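Local coordinates for 2-C-methyl-D-erythritol 2,4-cyclodiphosphate synthase (Francisella tularensis subsp. tularensis, PDB 3RE3), which probably catalyses the cyclisation of a phosphorylated diphosphocytidyl-methylerythritol to 2-C-methyl-D-erythritol 2,4-cyclodiphosphate, with release of CMP, in the non-mevalonate route to isoprenoids, at residues I24-G28 / V29-Y33; H48-C51 / D52-G56; I104-A108 / P109-P113; C121-I125 / L126-I130. All coordinates share one frame; numbering follows the deposited sequence.

Contact 1 (I24-G28 / V29-Y33); sequences IIIGG and VEIAY
I24 and I31, I25 and E30, and I26 and V29 face one another in an antiparallel hairpin closed by a two-residue type I' turn. Both G27 and G28 have the positive phi values of that turn. The outer and inner pairs are hydrogen-bonded: I31 N gives a nearly straight bond of 2.8 Å to I24 O, and V29 N closes the turn at 3.0 Å from I26 O, approaching that oxygen from above its carbonyl plane. I25 and E30 form the non-hydrogen-bonded pair between them.

The alternation of the pairs sorts the side chains onto two faces. On one lie I24, I26, V29 and I31. The first torsion of I24 (chi1 82°) places CG1 between the backbone N and carbonyl carbon, from where CD1 reaches across the strands to I31 CB at 3.8 Å. A looser diagonal contact joins I26 CG1 to I31 CD1 at 4.4 Å. The other face carries I25 and E30, whose side chains slant across each other; I25 CD1 lies 3.8 Å from E30 CB, beside the start of a glutamate chain that runs out extended with CG opposite the backbone N (chi1 -178°). The poorly ordered Y33 ring is modelled too close to I24 for detail to be trusted.

Strands 24-26 and 29-31 form a separate sheet at the surface; the centre of the contact lies about 33 Å from the centre of the chain. Weak hydrogen bonds link E30 OE2 to N23 ND2 and Y33 OH to Q22 O in the preceding loop, while helix 45-57 is the next regular element along the chain.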
loop_
_atom_site.group_PDB
_atom_site.type_symbol
_atom_site.label_atom_id
_atom_site.label_comp_id
_atom_site.label_asym_id
_atom_site.label_seq_id
_atom_site.Cartn_x
_atom_site.Cartn_y
_atom_site.Cartn_z
ATOM N N ILE A 24 26.518 -13.794 -26.326
ATOM C CA ILE A 24 26.554 -14.943 -27.216
ATOM C C ILE A 24 26.795 -14.528 -28.650
ATOM O O ILE A 24 26.424 -13.430 -29.059
ATOM C CB ILE A 24 25.272 -15.813 -27.136
ATOM C CG1 ILE A 24 24.145 -15.224 -27.984
ATOM C CG2 ILE A 24 24.847 -16.011 -25.698
ATOM C CD1 ILE A 24 23.691 -13.892 -27.531
ATOM N N ILE A 25 27.431 -15.418 -29.405
ATOM C CA ILE A 25 27.570 -15.231 -30.833
ATOM C C ILE A 25 26.499 -16.043 -31.528
ATOM O O ILE A 25 26.244 -17.177 -31.150
ATOM C CB ILE A 25 28.900 -15.735 -31.320
ATOM C CG1 ILE A 25 29.972 -15.500 -30.260
ATOM C CG2 ILE A 25 29.246 -15.076 -32.646
ATOM C CD1 ILE A 25 30.543 -14.133 -30.282
ATOM N N ILE A 26 25.859 -15.458 -32.527
ATOM C CA ILE A 26 24.937 -16.191 -33.371
ATOM C C ILE A 26 25.099 -15.730 -34.810
ATOM O O ILE A 26 25.118 -14.532 -35.081
ATOM C CB ILE A 26 23.506 -15.964 -32.944
ATOM C CG1 ILE A 26 23.398 -16.015 -31.435
ATOM C CG2 ILE A 26 22.598 -17.003 -33.558
ATOM C CD1 ILE A 26 21.996 -16.248 -30.973
ATOM N N GLY A 27 25.214 -16.678 -35.732
ATOM C CA GLY A 27 25.443 -16.339 -37.122
ATOM C C GLY A 27 26.622 -15.405 -37.222
ATOM O O GLY A 27 26.621 -14.461 -38.014
ATOM N N GLY A 28 27.616 -15.654 -36.380
ATOM C CA GLY A 28 28.863 -14.914 -36.420
ATOM C C GLY A 28 28.835 -13.513 -35.833
ATOM O O GLY A 28 29.872 -12.858 -35.779
ATOM N N VAL A 29 27.671 -13.041 -35.392
ATOM C CA VAL A 29 27.614 -11.729 -34.746
ATOM C C VAL A 29 27.432 -11.798 -33.221
ATOM O O VAL A 29 26.612 -12.566 -32.715
ATOM C CB VAL A 29 26.565 -10.781 -35.389
ATOM C CG1 VAL A 29 25.639 -11.540 -36.307
ATOM C CG2 VAL A 29 25.784 -10.054 -34.322
ATOM N N GLU A 30 28.208 -10.987 -32.501
ATOM C CA GLU A 30 28.164 -10.973 -31.043
ATOM C C GLU A 30 27.021 -10.102 -30.554
ATOM O O GLU A 30 26.922 -8.936 -30.910
ATOM C CB GLU A 30 29.483 -10.475 -30.459
ATOM C CG GLU A 30 29.513 -10.485 -28.945
ATOM C CD GLU A 30 30.854 -10.052 -28.387
ATOM O OE1 GLU A 30 31.653 -9.457 -29.144
ATOM O OE2 GLU A 30 31.114 -10.308 -27.190
ATOM N N ILE A 31 26.156 -10.687 -29.741
ATOM C CA ILE A 31 24.971 -10.010 -29.259
ATOM C C ILE A 31 25.030 -9.986 -27.748
ATOM O O ILE A 31 24.973 -11.028 -27.108
ATOM C CB ILE A 31 23.697 -10.769 -29.656
ATOM C CG1 ILE A 31 23.554 -10.865 -31.174
ATOM C CG2 ILE A 31 22.463 -10.117 -29.052
ATOM C CD1 ILE A 31 22.397 -11.756 -31.582
ATOM N N ALA A 32 25.156 -8.804 -27.167
ATOM C CA ALA A 32 25.071 -8.709 -25.722
ATOM C C ALA A 32 23.599 -8.773 -25.351
ATOM O O ALA A 32 22.761 -8.166 -26.014
ATOM C CB ALA A 32 25.699 -7.419 -25.231
ATOM N N TYR A 33 23.273 -9.518 -24.306
ATOM C CA TYR A 33 21.889 -9.575 -23.880
ATOM C C TYR A 33 21.736 -9.575 -22.370
ATOM O O TYR A 33 22.715 -9.574 -21.622
ATOM C CB TYR A 33 21.236 -10.831 -24.425
ATOM C CG TYR A 33 21.865 -12.074 -23.875
ATOM C CD1 TYR A 33 21.511 -12.563 -22.625
ATOM C CD2 TYR A 33 22.830 -12.753 -24.596
ATOM C CE1 TYR A 33 22.097 -13.703 -22.115
ATOM C CE2 TYR A 33 23.418 -13.890 -24.103
ATOM C CZ TYR A 33 23.053 -14.367 -22.862
ATOM O OH TYR A 33 23.655 -15.509 -22.376
#

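Contact 2 (H48-C51 / D52-G56); sequences HALC and DAILG. With NA (sodium ion), chain F; POP (pyrophosphate 2-), chain E.
H48, A49, L50 and C51 each accept a regular i to i+4 backbone bond, the first from D52 N to H48 O at 3.0 Å, within helix 45-57. One turn apart, the side chains of H48 and D52 converge. H48 carries its ring out with CG opposite the backbone N (chi1 -169°), and D52 OD2 comes in at the ring edge, in the ring plane, 3.3 Å from H48 CD2. The carboxylate plane is turned 79° from the ring, so the two groups do not stack. The other carboxylate oxygen, D52 OD1, accepts a hydrogen bond from I63 N, which limits rotation of the group. O1 of the pyrophosphate lies over one face of the same imidazole, 3.2 Å from H48 CE1, consistent with a place in the substrate pocket. Elsewhere on the helix, L50 CD1 and I54 CD1 meet at 4.2 Å.

At the far end of 52-56, G56 O binds a sodium ion at 2.9 Å, together with N99 OD1 of the second subunit, whose K136 also packs on D52. L50, C51 and I54 press on L83 and I86 of helix 79-92, while A49 and A53 rest on T154, V156 and C158 of strand 151-161.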
loop_
_atom_site.group_PDB
_atom_site.type_symbol
_atom_site.label_atom_id
_atom_site.label_comp_id
_atom_site.label_asym_id
_atom_site.label_seq_id
_atom_site.Cartn_x
_atom_site.Cartn_y
_atom_site.Cartn_z
ATOM N N HIS A 48 9.806 5.839 -10.169
ATOM C CA HIS A 48 8.628 5.418 -10.905
ATOM C C HIS A 48 7.377 5.440 -10.016
ATOM O O HIS A 48 6.393 6.102 -10.345
ATOM C CB HIS A 48 8.846 4.028 -11.508
ATOM C CG HIS A 48 7.794 3.624 -12.492
ATOM N ND1 HIS A 48 8.095 3.156 -13.750
ATOM C CD2 HIS A 48 6.443 3.602 -12.394
ATOM C CE1 HIS A 48 6.975 2.873 -14.393
ATOM N NE2 HIS A 48 5.961 3.135 -13.592
ATOM N N ALA A 49 7.417 4.742 -8.885
ATOM C CA ALA A 49 6.275 4.739 -7.991
ATOM C C ALA A 49 5.970 6.182 -7.534
ATOM O O ALA A 49 4.813 6.572 -7.358
ATOM C CB ALA A 49 6.545 3.843 -6.805
ATOM N N LEU A 50 7.023 6.975 -7.366
ATOM C CA LEU A 50 6.893 8.357 -6.914
ATOM C C LEU A 50 6.148 9.220 -7.927
ATOM O O LEU A 50 5.235 9.936 -7.563
ATOM C CB LEU A 50 8.267 8.949 -6.631
ATOM C CG LEU A 50 8.301 10.419 -6.262
ATOM C CD1 LEU A 50 7.483 10.647 -5.020
ATOM C CD2 LEU A 50 9.731 10.858 -6.028
ATOM N N CYS A 51 6.544 9.149 -9.195
ATOM C CA CYS A 51 5.827 9.834 -10.266
ATOM C C CYS A 51 4.374 9.399 -10.321
ATOM O O CYS A 51 3.477 10.226 -10.434
ATOM C CB CYS A 51 6.484 9.561 -11.611
ATOM S SG CYS A 51 8.113 10.301 -11.792
ATOM N N ASP A 52 4.152 8.093 -10.250
ATOM C CA ASP A 52 2.805 7.549 -10.198
ATOM C C ASP A 52 1.980 8.142 -9.053
ATOM O O ASP A 52 0.805 8.434 -9.235
ATOM C CB ASP A 52 2.850 6.020 -10.066
ATOM C CG ASP A 52 3.075 5.318 -11.397
ATOM O OD1 ASP A 52 2.914 5.975 -12.454
ATOM O OD2 ASP A 52 3.391 4.103 -11.385
ATOM N N ALA A 53 2.583 8.310 -7.879
ATOM C CA ALA A 53 1.854 8.818 -6.721
ATOM C C ALA A 53 1.413 10.261 -6.962
ATOM O O ALA A 53 0.287 10.659 -6.646
ATOM C CB ALA A 53 2.709 8.724 -5.462
ATOM N N ILE A 54 2.322 11.037 -7.530
ATOM C CA ILE A 54 2.078 12.446 -7.781
ATOM C C ILE A 54 1.004 12.646 -8.852
ATOM O O ILE A 54 0.048 13.380 -8.636
ATOM C CB ILE A 54 3.385 13.171 -8.123
ATOM C CG1 ILE A 54 4.187 13.389 -6.838
ATOM C CG2 ILE A 54 3.108 14.497 -8.802
ATOM C CD1 ILE A 54 5.617 13.818 -7.050
ATOM N N LEU A 55 1.143 11.982 -9.993
ATOM C CA LEU A 55 0.116 12.052 -11.019
ATOM C C LEU A 55 -1.156 11.452 -10.473
ATOM O O LEU A 55 -2.252 11.874 -10.824
ATOM C CB LEU A 55 0.549 11.310 -12.271
ATOM C CG LEU A 55 1.852 11.862 -12.839
ATOM C CD1 LEU A 55 2.450 10.966 -13.893
ATOM C CD2 LEU A 55 1.624 13.241 -13.402
ATOM N N GLY A 56 -1.009 10.461 -9.606
ATOM C CA GLY A 56 -2.170 9.880 -8.967
ATOM C C GLY A 56 -2.939 10.919 -8.168
ATOM O O GLY A 56 -4.130 11.115 -8.361
HETATM NA NA NA F . -6.883 11.459 -7.445
HETATM P P1 POP E . 7.669 -1.415 -13.896
HETATM O O1 POP E . 6.685 -0.272 -14.000
HETATM O O2 POP E . 6.989 -2.590 -13.230
HETATM O O3 POP E . 8.116 -1.811 -15.282
HETATM O O POP E . 8.952 -0.950 -13.026
HETATM P P2 POP E . 10.356 -0.451 -13.660
HETATM O O4 POP E . 11.113 0.293 -12.587
HETATM O O5 POP E . 11.176 -1.629 -14.139
HETATM O O6 POP E . 10.109 0.499 -14.810
#

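Contact 3 (I104-A108 / P109-P113); sequences IIAQA and PKMLP
I104 and A106 meet the bent side chain of M111 at the start of a beta-alpha-beta crossover, where strand 96-105 gives way to the loop leading into helix 115-126; strand 133-138, parallel to the first, follows. M111, modelled as selenomethionine, crosses I104 at a slant. Its chain folds at the second torsion (chi2 -59°), and the terminal methyl is thereby laid against I104 of the strand and A106 just past its end: M111 CE is 3.9 Å from I104 CG2 and 3.9 Å from A106 CB. I104, A106 and M111 all start out toward the inside of the bend, whereas I105, between the first two, turns the opposite way and packs on Y12 of the third subunit.

This small apolar cluster continues into the interior. M118 of helix 115-126 touches both I104 and M111, I135 of strand 133-138 touches I104, and A137 of that strand touches M111. Backbone bonding of I104 and A106 to T138 keeps the chain beside strand 133-138 past the end of strand 96-105, and Q107 OE1 accepts a hydrogen bond from R142 N.

A cis peptide before P109 lies within the bend, with A108 CA and P109 CA 3.0 Å apart; A108 CA also makes a CA-H...O contact of 3.1 Å with P109 O.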
loop_
_atom_site.group_PDB
_atom_site.type_symbol
_atom_site.label_atom_id
_atom_site.label_comp_id
_atom_site.label_asym_id
_atom_site.label_seq_id
_atom_site.Cartn_x
_atom_site.Cartn_y
_atom_site.Cartn_z
ATOM N N ILE A 104 10.636 1.026 0.310
ATOM C CA ILE A 104 11.303 0.100 -0.586
ATOM C C ILE A 104 11.254 -1.307 -0.015
ATOM O O ILE A 104 11.668 -1.535 1.118
ATOM C CB ILE A 104 12.765 0.492 -0.772
ATOM C CG1 ILE A 104 12.846 1.924 -1.301
ATOM C CG2 ILE A 104 13.472 -0.497 -1.693
ATOM C CD1 ILE A 104 14.236 2.478 -1.320
ATOM N N ILE A 105 10.731 -2.240 -0.801
ATOM C CA ILE A 105 10.656 -3.637 -0.388
ATOM C C ILE A 105 11.661 -4.497 -1.146
ATOM O O ILE A 105 11.512 -4.723 -2.343
ATOM C CB ILE A 105 9.239 -4.176 -0.619
ATOM C CG1 ILE A 105 8.225 -3.175 -0.053
ATOM C CG2 ILE A 105 9.097 -5.580 -0.024
ATOM C CD1 ILE A 105 6.805 -3.615 -0.141
ATOM N N ALA A 106 12.696 -4.953 -0.448
ATOM C CA ALA A 106 13.768 -5.723 -1.085
ATOM C C ALA A 106 14.431 -6.701 -0.132
ATOM O O ALA A 106 14.640 -6.376 1.029
ATOM C CB ALA A 106 14.800 -4.791 -1.633
ATOM N N GLN A 107 14.787 -7.891 -0.617
ATOM C CA GLN A 107 15.597 -8.788 0.200
ATOM C C GLN A 107 17.046 -8.345 0.073
ATOM O O GLN A 107 17.868 -8.563 0.967
ATOM C CB GLN A 107 15.404 -10.249 -0.204
ATOM C CG GLN A 107 15.840 -11.232 0.861
ATOM C CD GLN A 107 15.027 -11.107 2.132
ATOM O OE1 GLN A 107 13.845 -10.765 2.102
ATOM N NE2 GLN A 107 15.659 -11.390 3.259
ATOM N N ALA A 108 17.328 -7.689 -1.049
ATOM C CA ALA A 108 18.636 -7.112 -1.326
ATOM C C ALA A 108 18.569 -6.389 -2.679
ATOM O O ALA A 108 17.595 -6.559 -3.412
ATOM C CB ALA A 108 19.712 -8.193 -1.321
ATOM N N PRO A 109 19.570 -5.542 -2.997
ATOM C CA PRO A 109 20.770 -5.200 -2.213
ATOM C C PRO A 109 20.450 -4.459 -0.924
ATOM O O PRO A 109 19.293 -4.103 -0.685
ATOM C CB PRO A 109 21.538 -4.257 -3.147
ATOM C CG PRO A 109 20.483 -3.672 -4.035
ATOM C CD PRO A 109 19.500 -4.782 -4.256
ATOM N N LYS A 110 21.469 -4.180 -0.120
ATOM C CA LYS A 110 21.213 -3.469 1.118
ATOM C C LYS A 110 21.084 -1.967 0.823
ATOM O O LYS A 110 22.010 -1.339 0.299
ATOM C CB LYS A 110 22.283 -3.762 2.168
ATOM C CG LYS A 110 21.811 -3.435 3.575
ATOM C CD LYS A 110 22.968 -3.217 4.543
ATOM C CE LYS A 110 22.468 -2.766 5.920
ATOM N NZ LYS A 110 21.660 -3.811 6.630
HETATM N N MSE A 111 19.911 -1.419 1.147
HETATM C CA MSE A 111 19.548 -0.035 0.851
HETATM C C MSE A 111 20.116 0.969 1.843
HETATM O O MSE A 111 20.426 2.098 1.480
HETATM C CB MSE A 111 18.028 0.120 0.860
HETATM C CG MSE A 111 17.300 -0.702 -0.166
HETATM SE SE MSE A 111 17.849 -0.294 -1.982
HETATM C CE MSE A 111 16.990 -1.832 -2.809
ATOM N N LEU A 112 20.244 0.553 3.099
ATOM C CA LEU A 112 20.531 1.478 4.190
ATOM C C LEU A 112 21.619 2.530 3.902
ATOM O O LEU A 112 21.436 3.713 4.204
ATOM C CB LEU A 112 20.866 0.705 5.464
ATOM C CG LEU A 112 21.191 1.608 6.655
ATOM C CD1 LEU A 112 19.978 2.455 7.065
ATOM C CD2 LEU A 112 21.716 0.786 7.826
ATOM N N PRO A 113 22.747 2.113 3.312
ATOM C CA PRO A 113 23.815 3.070 3.011
ATOM C C PRO A 113 23.423 4.159 2.004
ATOM O O PRO A 113 23.998 5.249 2.051
ATOM C CB PRO A 113 24.916 2.191 2.392
ATOM C CG PRO A 113 24.595 0.815 2.786
ATOM C CD PRO A 113 23.106 0.748 2.902
#

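Contact 4 (C121-I125 / L126-I130); sequences CLANI and LEIQI
A123 and I128 are joined through both backbone and side chain at the end of helix 115-126. Three backbone hydrogen bonds close the terminus. L126 N keeps the helical pattern with 2.9 Å to L122 O. The bond from I128 N to A123 O, 3.0 Å, reaches one residue further back and lies in the carbonyl plane. E127 N, by contrast, sits well above the carbonyl plane of N124 O, 73° out of it and 3.0 Å away, a bent bond from a residue with positive phi.

The apolar contacts centre on A123 CB. I128 has CG1 between its backbone N and carbonyl carbon (chi1 64°), which folds that branch back over the helix to 4.1 Å from A123 CB. I130 CG1 approaches the same methyl at 4.0 Å after the chain has curled round it. Further packing carries the end into the core: L122 meets L46 and I47 of helix 45-57 and L83 of helix 79-92, while L126 and I128 rest on I100 and I97 of strand 96-105.

The two reverse bonds, together with the hydrophobic pairing of A123 and I128 across them, are the signature of a Schellman motif, here directing the chain from helix 115-126 toward strand 133-138.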
loop_
_atom_site.group_PDB
_atom_site.type_symbol
_atom_site.label_atom_id
_atom_site.label_comp_id
_atom_site.label_asym_id
_atom_site.label_seq_id
_atom_site.Cartn_x
_atom_site.Cartn_y
_atom_site.Cartn_z
ATOM N N CYS A 121 18.962 13.752 -3.168
ATOM C CA CYS A 121 18.804 13.780 -4.608
ATOM C C CYS A 121 17.394 14.191 -5.010
ATOM O O CYS A 121 17.217 15.076 -5.833
ATOM C CB CYS A 121 19.132 12.398 -5.191
ATOM S SG CYS A 121 18.714 12.187 -6.917
ATOM N N LEU A 122 16.391 13.539 -4.437
ATOM C CA LEU A 122 15.024 13.786 -4.856
ATOM C C LEU A 122 14.462 15.078 -4.256
ATOM O O LEU A 122 13.739 15.810 -4.924
ATOM C CB LEU A 122 14.126 12.599 -4.515
ATOM C CG LEU A 122 14.612 11.172 -4.802
ATOM C CD1 LEU A 122 13.664 10.191 -4.135
ATOM C CD2 LEU A 122 14.746 10.867 -6.285
ATOM N N ALA A 123 14.780 15.348 -2.999
ATOM C CA ALA A 123 14.354 16.598 -2.388
ATOM C C ALA A 123 14.843 17.769 -3.235
ATOM O O ALA A 123 14.163 18.788 -3.359
ATOM C CB ALA A 123 14.891 16.724 -0.967
ATOM N N ASN A 124 16.039 17.619 -3.791
ATOM C CA ASN A 124 16.629 18.667 -4.594
ATOM C C ASN A 124 15.834 18.884 -5.863
ATOM O O ASN A 124 15.423 19.995 -6.163
ATOM C CB ASN A 124 18.085 18.344 -4.925
ATOM C CG ASN A 124 18.794 19.496 -5.607
ATOM O OD1 ASN A 124 19.167 20.469 -4.966
ATOM N ND2 ASN A 124 18.976 19.392 -6.910
ATOM N N ILE A 125 15.611 17.811 -6.607
ATOM C CA ILE A 125 14.900 17.916 -7.882
ATOM C C ILE A 125 13.502 18.475 -7.650
ATOM O O ILE A 125 12.991 19.265 -8.440
ATOM C CB ILE A 125 14.756 16.565 -8.593
ATOM C CG1 ILE A 125 16.121 16.044 -9.025
ATOM C CG2 ILE A 125 13.831 16.701 -9.799
ATOM C CD1 ILE A 125 16.275 14.558 -8.831
ATOM N N LEU A 126 12.889 18.044 -6.555
ATOM C CA LEU A 126 11.517 18.392 -6.249
ATOM C C LEU A 126 11.441 19.722 -5.517
ATOM O O LEU A 126 10.360 20.291 -5.341
ATOM C CB LEU A 126 10.883 17.297 -5.402
ATOM C CG LEU A 126 10.598 15.978 -6.120
ATOM C CD1 LEU A 126 10.061 14.945 -5.140
ATOM C CD2 LEU A 126 9.614 16.219 -7.259
ATOM N N GLU A 127 12.601 20.205 -5.086
ATOM C CA GLU A 127 12.692 21.478 -4.391
ATOM C C GLU A 127 11.793 21.496 -3.168
ATOM O O GLU A 127 10.959 22.381 -3.013
ATOM C CB GLU A 127 12.335 22.605 -5.345
ATOM C CG GLU A 127 13.224 22.632 -6.559
ATOM C CD GLU A 127 12.677 23.509 -7.647
ATOM O OE1 GLU A 127 12.366 24.692 -7.358
ATOM O OE2 GLU A 127 12.547 23.005 -8.786
ATOM N N ILE A 128 11.951 20.485 -2.322
ATOM C CA ILE A 128 11.337 20.464 -1.006
ATOM C C ILE A 128 12.435 20.170 0.004
ATOM O O ILE A 128 13.583 19.920 -0.360
ATOM C CB ILE A 128 10.316 19.339 -0.877
ATOM C CG1 ILE A 128 11.032 17.986 -1.016
ATOM C CG2 ILE A 128 9.215 19.488 -1.897
ATOM C CD1 ILE A 128 10.334 16.996 -1.914
ATOM N N GLN A 129 12.067 20.163 1.274
ATOM C CA GLN A 129 13.008 19.817 2.325
ATOM C C GLN A 129 13.220 18.306 2.389
ATOM O O GLN A 129 12.307 17.519 2.128
ATOM C CB GLN A 129 12.512 20.342 3.674
ATOM C CG GLN A 129 12.462 21.850 3.753
ATOM C CD GLN A 129 13.744 22.480 3.243
ATOM O OE1 GLN A 129 14.805 22.348 3.863
ATOM N NE2 GLN A 129 13.660 23.154 2.095
ATOM N N ILE A 130 14.432 17.902 2.737
ATOM C CA ILE A 130 14.709 16.493 2.939
ATOM C C ILE A 130 13.695 15.909 3.918
ATOM O O ILE A 130 13.286 14.749 3.793
ATOM C CB ILE A 130 16.141 16.266 3.452
ATOM C CG1 ILE A 130 17.127 16.401 2.298
ATOM C CG2 ILE A 130 16.297 14.892 4.052
ATOM C CD1 ILE A 130 18.566 16.527 2.750
#

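Contacts 2, 3 and 4 belong to the compact body of the subunit, whereas contact 1 stands apart, its centre about 38 Å from that of contact 2 and about 43 Å from that of contact 4. Contacts 2 and 4 touch directly: L50 CD2 packs on L126 CD1 at 4.2 Å, joining helix 45-57 to the end of helix 115-126. Contact 3 lies before that helix and contact 4 at its close, with centres about 21 Å apart. Pyrophosphate marks the probable substrate site and abuts contact 2; the side chains of I104 in contact 3 and L122 in contact 4 remain about 11 and 13 Å, respectively, from the nearest bound pyrophosphate.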